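Local coordinates for protein Myo-inositol 2-dehydrogenase (PDB 3EZY) that catalyses the NAD(+)-dependent oxidation of myo-inositol to scyllo-inosose, probably as a step in myo-inositol degradation, at residues R12-I24 / F277-K290. Numbering follows the deposited sequence. Where two conformers were deposited one is given.
Sequences RIGTIHAENLKMI and FLERYRDSYLEELK
Helix 12-20 and the helical segment 277-290 pack against each other at 62°, their axes 9.8 Å apart at closest approach, with the CA atoms of Asn20 and Leu286 6.0 Å apart. Ile16 packs as a knob into the hole formed by Phe277, Leu278, Arg282 and Tyr285; its CD1 meets the edge of the Phe277 ring at CE2 (3.6 Å). Over one face of that ring lies Arg12, its CD 3.4 Å from the centroid in a CH-pi contact and its guanidinium stacked nearly flat in a cation-pi pair. Tyr281 lies on the opposite face. With an alanine in place of Phe277, the Arg12 guanidinium would probably lose its aromatic platform and be freer to swing, and a gap would probably open beside Ile16 CD1. Two successive turns near +80° in the Arg282 chain (chi2 86°, chi3 76°) fold the guanidinium back, and NH1 reaches Asn20 OD1 (2.9 Å) in a bent hydrogen bond whose donor stands above the carbonyl plane, while NH2 makes a long salt bridge to Glu19 OE1 (3.6 Å). A water joins His17 ND1 and Asn20 ND2 and bonds weakly to Tyr285 O. At the far end Ile24 CD1 presses on Leu289 CG (3.5 Å), and Leu286 CD1 touches Met23 CB. Helix 12-20 follows the first Rossmann strand, 3-8, and carries Gly14 of a probable GxGxxG dinucleotide-binding motif. Leu21 rests on strand 27-33, Ala18 packs against both that strand and helix 37-47, and His17 NE2 is hydrogen-bonded to Glu94 OE1 of strand 90-94; helix 277-298 packs here on the nucleotide-binding domain.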
loop_
_atom_site.group_PDB
_atom_site.type_symbol
_atom_site.label_atom_id
_atom_site.label_comp_id
_atom_site.label_asym_id
_atom_site.label_seq_id
_atom_site.Cartn_x
_atom_site.Cartn_y
_atom_site.Cartn_z
ATOM N N ARG A 12 2.095 -7.991 -34.340
ATOM C CA ARG A 12 1.422 -7.676 -33.119
ATOM C C ARG A 12 1.306 -6.176 -32.973
ATOM O O ARG A 12 0.257 -5.662 -32.607
ATOM C CB ARG A 12 2.271 -8.229 -31.982
ATOM C CG ARG A 12 1.650 -8.041 -30.645
ATOM C CD ARG A 12 2.766 -8.185 -29.652
ATOM N NE ARG A 12 2.783 -9.474 -29.012
ATOM C CZ ARG A 12 3.788 -9.889 -28.245
ATOM N NH1 ARG A 12 4.883 -9.141 -28.093
ATOM N NH2 ARG A 12 3.713 -11.072 -27.661
ATOM N N ILE A 13 2.395 -5.459 -33.206
ATOM C CA ILE A 13 2.362 -3.995 -32.953
ATOM C C ILE A 13 1.720 -3.163 -34.081
ATOM O O ILE A 13 0.946 -2.225 -33.811
ATOM C CB ILE A 13 3.763 -3.458 -32.582
ATOM C CG1 ILE A 13 4.195 -4.067 -31.226
ATOM C CG2 ILE A 13 3.777 -1.911 -32.484
ATOM C CD1 ILE A 13 5.626 -3.764 -30.865
ATOM N N GLY A 14 2.026 -3.492 -35.336
ATOM C CA GLY A 14 1.337 -2.856 -36.468
ATOM C C GLY A 14 -0.174 -3.023 -36.363
ATOM O O GLY A 14 -0.936 -2.111 -36.670
ATOM N N THR A 15 -0.630 -4.196 -35.935
ATOM C CA THR A 15 -2.068 -4.411 -35.757
ATOM C C THR A 15 -2.691 -3.485 -34.709
ATOM O O THR A 15 -3.743 -2.888 -34.944
ATOM C CB THR A 15 -2.361 -5.887 -35.414
ATOM O OG1 THR A 15 -1.884 -6.710 -36.492
ATOM C CG2 THR A 15 -3.874 -6.099 -35.196
ATOM N N ILE A 16 -2.045 -3.353 -33.553
ATOM C CA ILE A 16 -2.446 -2.384 -32.552
ATOM C C ILE A 16 -2.583 -0.979 -33.124
ATOM O O ILE A 16 -3.601 -0.303 -32.901
ATOM C CB ILE A 16 -1.488 -2.415 -31.337
ATOM C CG1 ILE A 16 -1.698 -3.735 -30.583
ATOM C CG2 ILE A 16 -1.731 -1.191 -30.395
ATOM C CD1 ILE A 16 -0.601 -4.054 -29.521
ATOM N N HIS A 17 -1.564 -0.502 -33.835
ATOM C CA HIS A 17 -1.626 0.882 -34.405
ATOM C C HIS A 17 -2.823 1.022 -35.381
ATOM O O HIS A 17 -3.590 2.007 -35.328
ATOM C CB HIS A 17 -0.309 1.223 -35.130
ATOM C CG HIS A 17 0.850 1.446 -34.212
ATOM N ND1 HIS A 17 0.806 2.339 -33.160
ATOM C CD2 HIS A 17 2.113 0.941 -34.228
ATOM C CE1 HIS A 17 1.987 2.362 -32.560
ATOM N NE2 HIS A 17 2.797 1.525 -33.194
ATOM N N ALA A 18 -2.985 0.028 -36.259
ATOM C CA ALA A 18 -4.040 0.057 -37.289
ATOM C C ALA A 18 -5.429 0.115 -36.637
ATOM O O ALA A 18 -6.297 0.850 -37.094
ATOM C CB ALA A 18 -3.956 -1.188 -38.173
ATOM N N GLU A 19 -5.629 -0.686 -35.586
ATOM C CA GLU A 19 -6.888 -0.685 -34.826
ATOM C C GLU A 19 -7.092 0.618 -34.061
ATOM O O GLU A 19 -8.213 1.137 -34.043
ATOM C CB GLU A 19 -6.990 -1.930 -33.928
ATOM C CG GLU A 19 -7.313 -3.203 -34.779
ATOM C CD GLU A 19 -7.114 -4.520 -34.041
ATOM O OE1 GLU A 19 -6.800 -4.496 -32.823
ATOM O OE2 GLU A 19 -7.252 -5.590 -34.702
ATOM N N ASN A 20 -6.025 1.180 -33.486
ATOM C CA ASN A 20 -6.104 2.456 -32.749
ATOM C C ASN A 20 -6.509 3.633 -33.627
ATOM O O ASN A 20 -7.050 4.620 -33.143
ATOM C CB ASN A 20 -4.783 2.791 -32.020
ATOM C CG ASN A 20 -4.610 2.004 -30.696
ATOM O OD1 ASN A 20 -5.543 1.389 -30.215
ATOM N ND2 ASN A 20 -3.418 2.042 -30.120
ATOM N N LEU A 21 -6.228 3.555 -34.919
ATOM C CA LEU A 21 -6.594 4.639 -35.809
ATOM C C LEU A 21 -8.085 5.010 -35.798
ATOM O O LEU A 21 -8.419 6.153 -36.042
ATOM C CB LEU A 21 -6.020 4.444 -37.205
ATOM C CG LEU A 21 -4.537 4.877 -37.183
ATOM C CD1 LEU A 21 -3.717 4.280 -38.325
ATOM C CD2 LEU A 21 -4.373 6.401 -37.139
ATOM N N LYS A 22 -8.976 4.079 -35.456
ATOM C CA LYS A 22 -10.397 4.412 -35.244
ATOM C C LYS A 22 -10.632 5.249 -33.984
ATOM O O LYS A 22 -11.663 5.895 -33.829
ATOM C CB LYS A 22 -11.215 3.143 -35.131
ATOM C CG LYS A 22 -10.971 2.197 -36.288
ATOM C CD LYS A 22 -9.534 2.277 -36.790
ATOM C CE LYS A 22 -9.250 1.104 -37.682
ATOM N NZ LYS A 22 -10.431 0.828 -38.553
ATOM N N MET A 23 -9.672 5.230 -33.081
ATOM C CA MET A 23 -9.848 5.827 -31.769
ATOM C C MET A 23 -9.291 7.217 -31.853
ATOM O O MET A 23 -9.302 7.981 -30.876
ATOM C CB MET A 23 -9.010 5.054 -30.747
ATOM C CG MET A 23 -9.639 4.849 -29.408
ATOM S SD MET A 23 -10.646 3.362 -29.453
ATOM C CE MET A 23 -11.870 3.842 -30.672
ATOM N N ILE A 24 -8.738 7.525 -33.011
ATOM C CA ILE A 24 -8.043 8.760 -33.144
ATOM C C ILE A 24 -8.764 9.549 -34.180
ATOM O O ILE A 24 -9.204 9.021 -35.201
ATOM C CB ILE A 24 -6.606 8.567 -33.592
ATOM C CG1 ILE A 24 -5.890 7.598 -32.647
ATOM C CG2 ILE A 24 -5.914 9.912 -33.625
ATOM C CD1 ILE A 24 -4.430 7.434 -32.926
ATOM N N PHE A 277 0.249 -8.625 -23.319
ATOM C CA PHE A 277 0.836 -7.502 -24.073
ATOM C C PHE A 277 -0.111 -6.342 -24.314
ATOM O O PHE A 277 0.205 -5.159 -24.093
ATOM C CB PHE A 277 1.349 -8.031 -25.412
ATOM C CG PHE A 277 2.170 -7.051 -26.175
ATOM C CD1 PHE A 277 3.552 -7.025 -26.030
ATOM C CD2 PHE A 277 1.562 -6.193 -27.079
ATOM C CE1 PHE A 277 4.349 -6.122 -26.783
ATOM C CE2 PHE A 277 2.317 -5.292 -27.831
ATOM C CZ PHE A 277 3.713 -5.240 -27.683
ATOM N N LEU A 278 -1.297 -6.670 -24.766
ATOM C CA LEU A 278 -2.263 -5.665 -25.106
ATOM C C LEU A 278 -2.743 -4.925 -23.843
ATOM O O LEU A 278 -2.833 -3.710 -23.853
ATOM C CB LEU A 278 -3.435 -6.294 -25.883
ATOM C CG LEU A 278 -4.508 -5.298 -26.348
ATOM C CD1 LEU A 278 -3.939 -4.346 -27.431
ATOM C CD2 LEU A 278 -5.742 -6.041 -26.887
ATOM N N GLU A 279 -3.061 -5.643 -22.759
ATOM C CA GLU A 279 -3.571 -4.946 -21.577
ATOM C C GLU A 279 -2.475 -4.062 -21.002
ATOM O O GLU A 279 -2.742 -2.995 -20.489
ATOM C CB GLU A 279 -4.071 -5.925 -20.506
ATOM C CG GLU A 279 -2.964 -6.744 -19.872
ATOM C CD GLU A 279 -3.481 -7.724 -18.787
ATOM O OE1 GLU A 279 -4.664 -7.641 -18.413
ATOM O OE2 GLU A 279 -2.730 -8.600 -18.329
ATOM N N ARG A 280 -1.229 -4.500 -21.111
ATOM C CA ARG A 280 -0.096 -3.683 -20.631
ATOM C C ARG A 280 0.143 -2.412 -21.472
ATOM O O ARG A 280 0.348 -1.306 -20.926
ATOM C CB ARG A 280 1.204 -4.518 -20.548
ATOM C CG ARG A 280 2.480 -3.679 -20.275
ATOM C CD ARG A 280 2.426 -3.128 -18.839
ATOM N NE ARG A 280 3.542 -2.249 -18.488
ATOM C CZ ARG A 280 3.659 -0.968 -18.857
ATOM N NH1 ARG A 280 2.749 -0.403 -19.653
ATOM N NH2 ARG A 280 4.718 -0.250 -18.469
ATOM N N TYR A 281 0.149 -2.568 -22.793
ATOM C CA TYR A 281 0.755 -1.543 -23.648
ATOM C C TYR A 281 -0.188 -0.713 -24.494
ATOM O O TYR A 281 0.221 0.287 -25.119
ATOM C CB TYR A 281 1.784 -2.195 -24.592
ATOM C CG TYR A 281 3.112 -2.620 -23.947
ATOM C CD1 TYR A 281 3.549 -3.922 -24.045
ATOM C CD2 TYR A 281 3.928 -1.694 -23.272
ATOM C CE1 TYR A 281 4.764 -4.318 -23.515
ATOM C CE2 TYR A 281 5.137 -2.062 -22.724
ATOM C CZ TYR A 281 5.557 -3.383 -22.864
ATOM O OH TYR A 281 6.743 -3.786 -22.323
ATOM N N ARG A 282 -1.437 -1.141 -24.577
ATOM C CA ARG A 282 -2.343 -0.529 -25.548
ATOM C C ARG A 282 -2.504 0.984 -25.393
ATOM O O ARG A 282 -2.503 1.726 -26.401
ATOM C CB ARG A 282 -3.717 -1.220 -25.483
ATOM C CG ARG A 282 -4.872 -0.391 -26.022
ATOM C CD ARG A 282 -5.034 -0.527 -27.509
ATOM N NE ARG A 282 -5.659 -1.794 -27.916
ATOM C CZ ARG A 282 -5.753 -2.217 -29.188
ATOM N NH1 ARG A 282 -5.262 -1.484 -30.189
ATOM N NH2 ARG A 282 -6.333 -3.382 -29.468
ATOM N N ASP A 283 -2.650 1.461 -24.155
ATOM C CA ASP A 283 -2.831 2.899 -23.952
ATOM C C ASP A 283 -1.588 3.705 -24.312
ATOM O O ASP A 283 -1.712 4.810 -24.832
ATOM C CB ASP A 283 -3.233 3.253 -22.518
ATOM C CG ASP A 283 -3.480 4.744 -22.350
ATOM O OD1 ASP A 283 -4.298 5.311 -23.136
ATOM O OD2 ASP A 283 -2.840 5.373 -21.452
ATOM N N SER A 284 -0.397 3.166 -24.038
ATOM C CA SER A 284 0.854 3.882 -24.405
ATOM C C SER A 284 0.997 3.951 -25.928
ATOM O O SER A 284 1.416 4.955 -26.473
ATOM C CB SER A 284 2.098 3.217 -23.781
ATOM O OG SER A 284 2.402 1.971 -24.384
ATOM N N TYR A 285 0.614 2.892 -26.646
ATOM C CA TYR A 285 0.632 2.999 -28.109
ATOM C C TYR A 285 -0.390 4.000 -28.646
ATOM O O TYR A 285 -0.116 4.762 -29.599
ATOM C CB TYR A 285 0.408 1.622 -28.752
ATOM C CG TYR A 285 1.592 0.706 -28.653
ATOM C CD1 TYR A 285 2.818 1.057 -29.213
ATOM C CD2 TYR A 285 1.469 -0.538 -28.051
ATOM C CE1 TYR A 285 3.924 0.203 -29.138
ATOM C CE2 TYR A 285 2.554 -1.412 -27.974
ATOM C CZ TYR A 285 3.773 -1.036 -28.539
ATOM O OH TYR A 285 4.833 -1.893 -28.427
ATOM N N LEU A 286 -1.588 4.002 -28.064
ATOM C CA LEU A 286 -2.599 4.927 -28.526
ATOM C C LEU A 286 -2.069 6.353 -28.360
ATOM O O LEU A 286 -2.187 7.180 -29.269
ATOM C CB LEU A 286 -3.863 4.782 -27.681
ATOM C CG LEU A 286 -4.899 5.855 -27.999
ATOM C CD1 LEU A 286 -5.467 5.678 -29.442
ATOM C CD2 LEU A 286 -6.035 5.855 -26.956
ATOM N N GLU A 287 -1.517 6.645 -27.188
ATOM C CA GLU A 287 -1.059 8.011 -26.903
ATOM C C GLU A 287 0.166 8.431 -27.735
ATOM O O GLU A 287 0.320 9.617 -28.125
ATOM C CB GLU A 287 -0.712 8.122 -25.430
ATOM C CG GLU A 287 -0.281 9.520 -25.006
ATOM C CD GLU A 287 -1.471 10.489 -24.831
ATOM O OE1 GLU A 287 -2.667 10.088 -25.047
ATOM O OE2 GLU A 287 -1.185 11.660 -24.476
ATOM N N GLU A 288 1.050 7.466 -27.964
ATOM C CA GLU A 288 2.216 7.675 -28.843
ATOM C C GLU A 288 1.777 8.072 -30.265
ATOM O O GLU A 288 2.320 8.993 -30.882
ATOM C CB GLU A 288 3.046 6.402 -28.906
ATOM C CG GLU A 288 4.243 6.549 -29.819
ATOM C CD GLU A 288 5.011 5.295 -29.934
ATOM O OE1 GLU A 288 4.399 4.226 -30.145
ATOM O OE2 GLU A 288 6.236 5.365 -29.790
ATOM N N LEU A 289 0.793 7.362 -30.789
ATOM C CA LEU A 289 0.307 7.588 -32.159
ATOM C C LEU A 289 -0.448 8.918 -32.307
ATOM O O LEU A 289 -0.259 9.657 -33.303
ATOM C CB LEU A 289 -0.561 6.418 -32.617
ATOM C CG LEU A 289 -1.218 6.538 -34.018
ATOM C CD1 LEU A 289 -0.165 6.936 -34.988
ATOM C CD2 LEU A 289 -1.837 5.230 -34.488
ATOM N N LYS A 290 -1.297 9.250 -31.333
ATOM C CA LYS A 290 -1.931 10.574 -31.349
ATOM C C LYS A 290 -0.870 11.683 -31.399
ATOM O O LYS A 290 -1.095 12.736 -32.005
ATOM C CB LYS A 290 -2.829 10.778 -30.114
ATOM C CG LYS A 290 -3.973 9.803 -30.002
ATOM C CD LYS A 290 -4.890 10.253 -28.835
ATOM C CE LYS A 290 -6.082 9.287 -28.629
ATOM N NZ LYS A 290 -6.566 9.341 -27.167
HETATM O O HOH W 1 -1.367 3.107 -31.576
#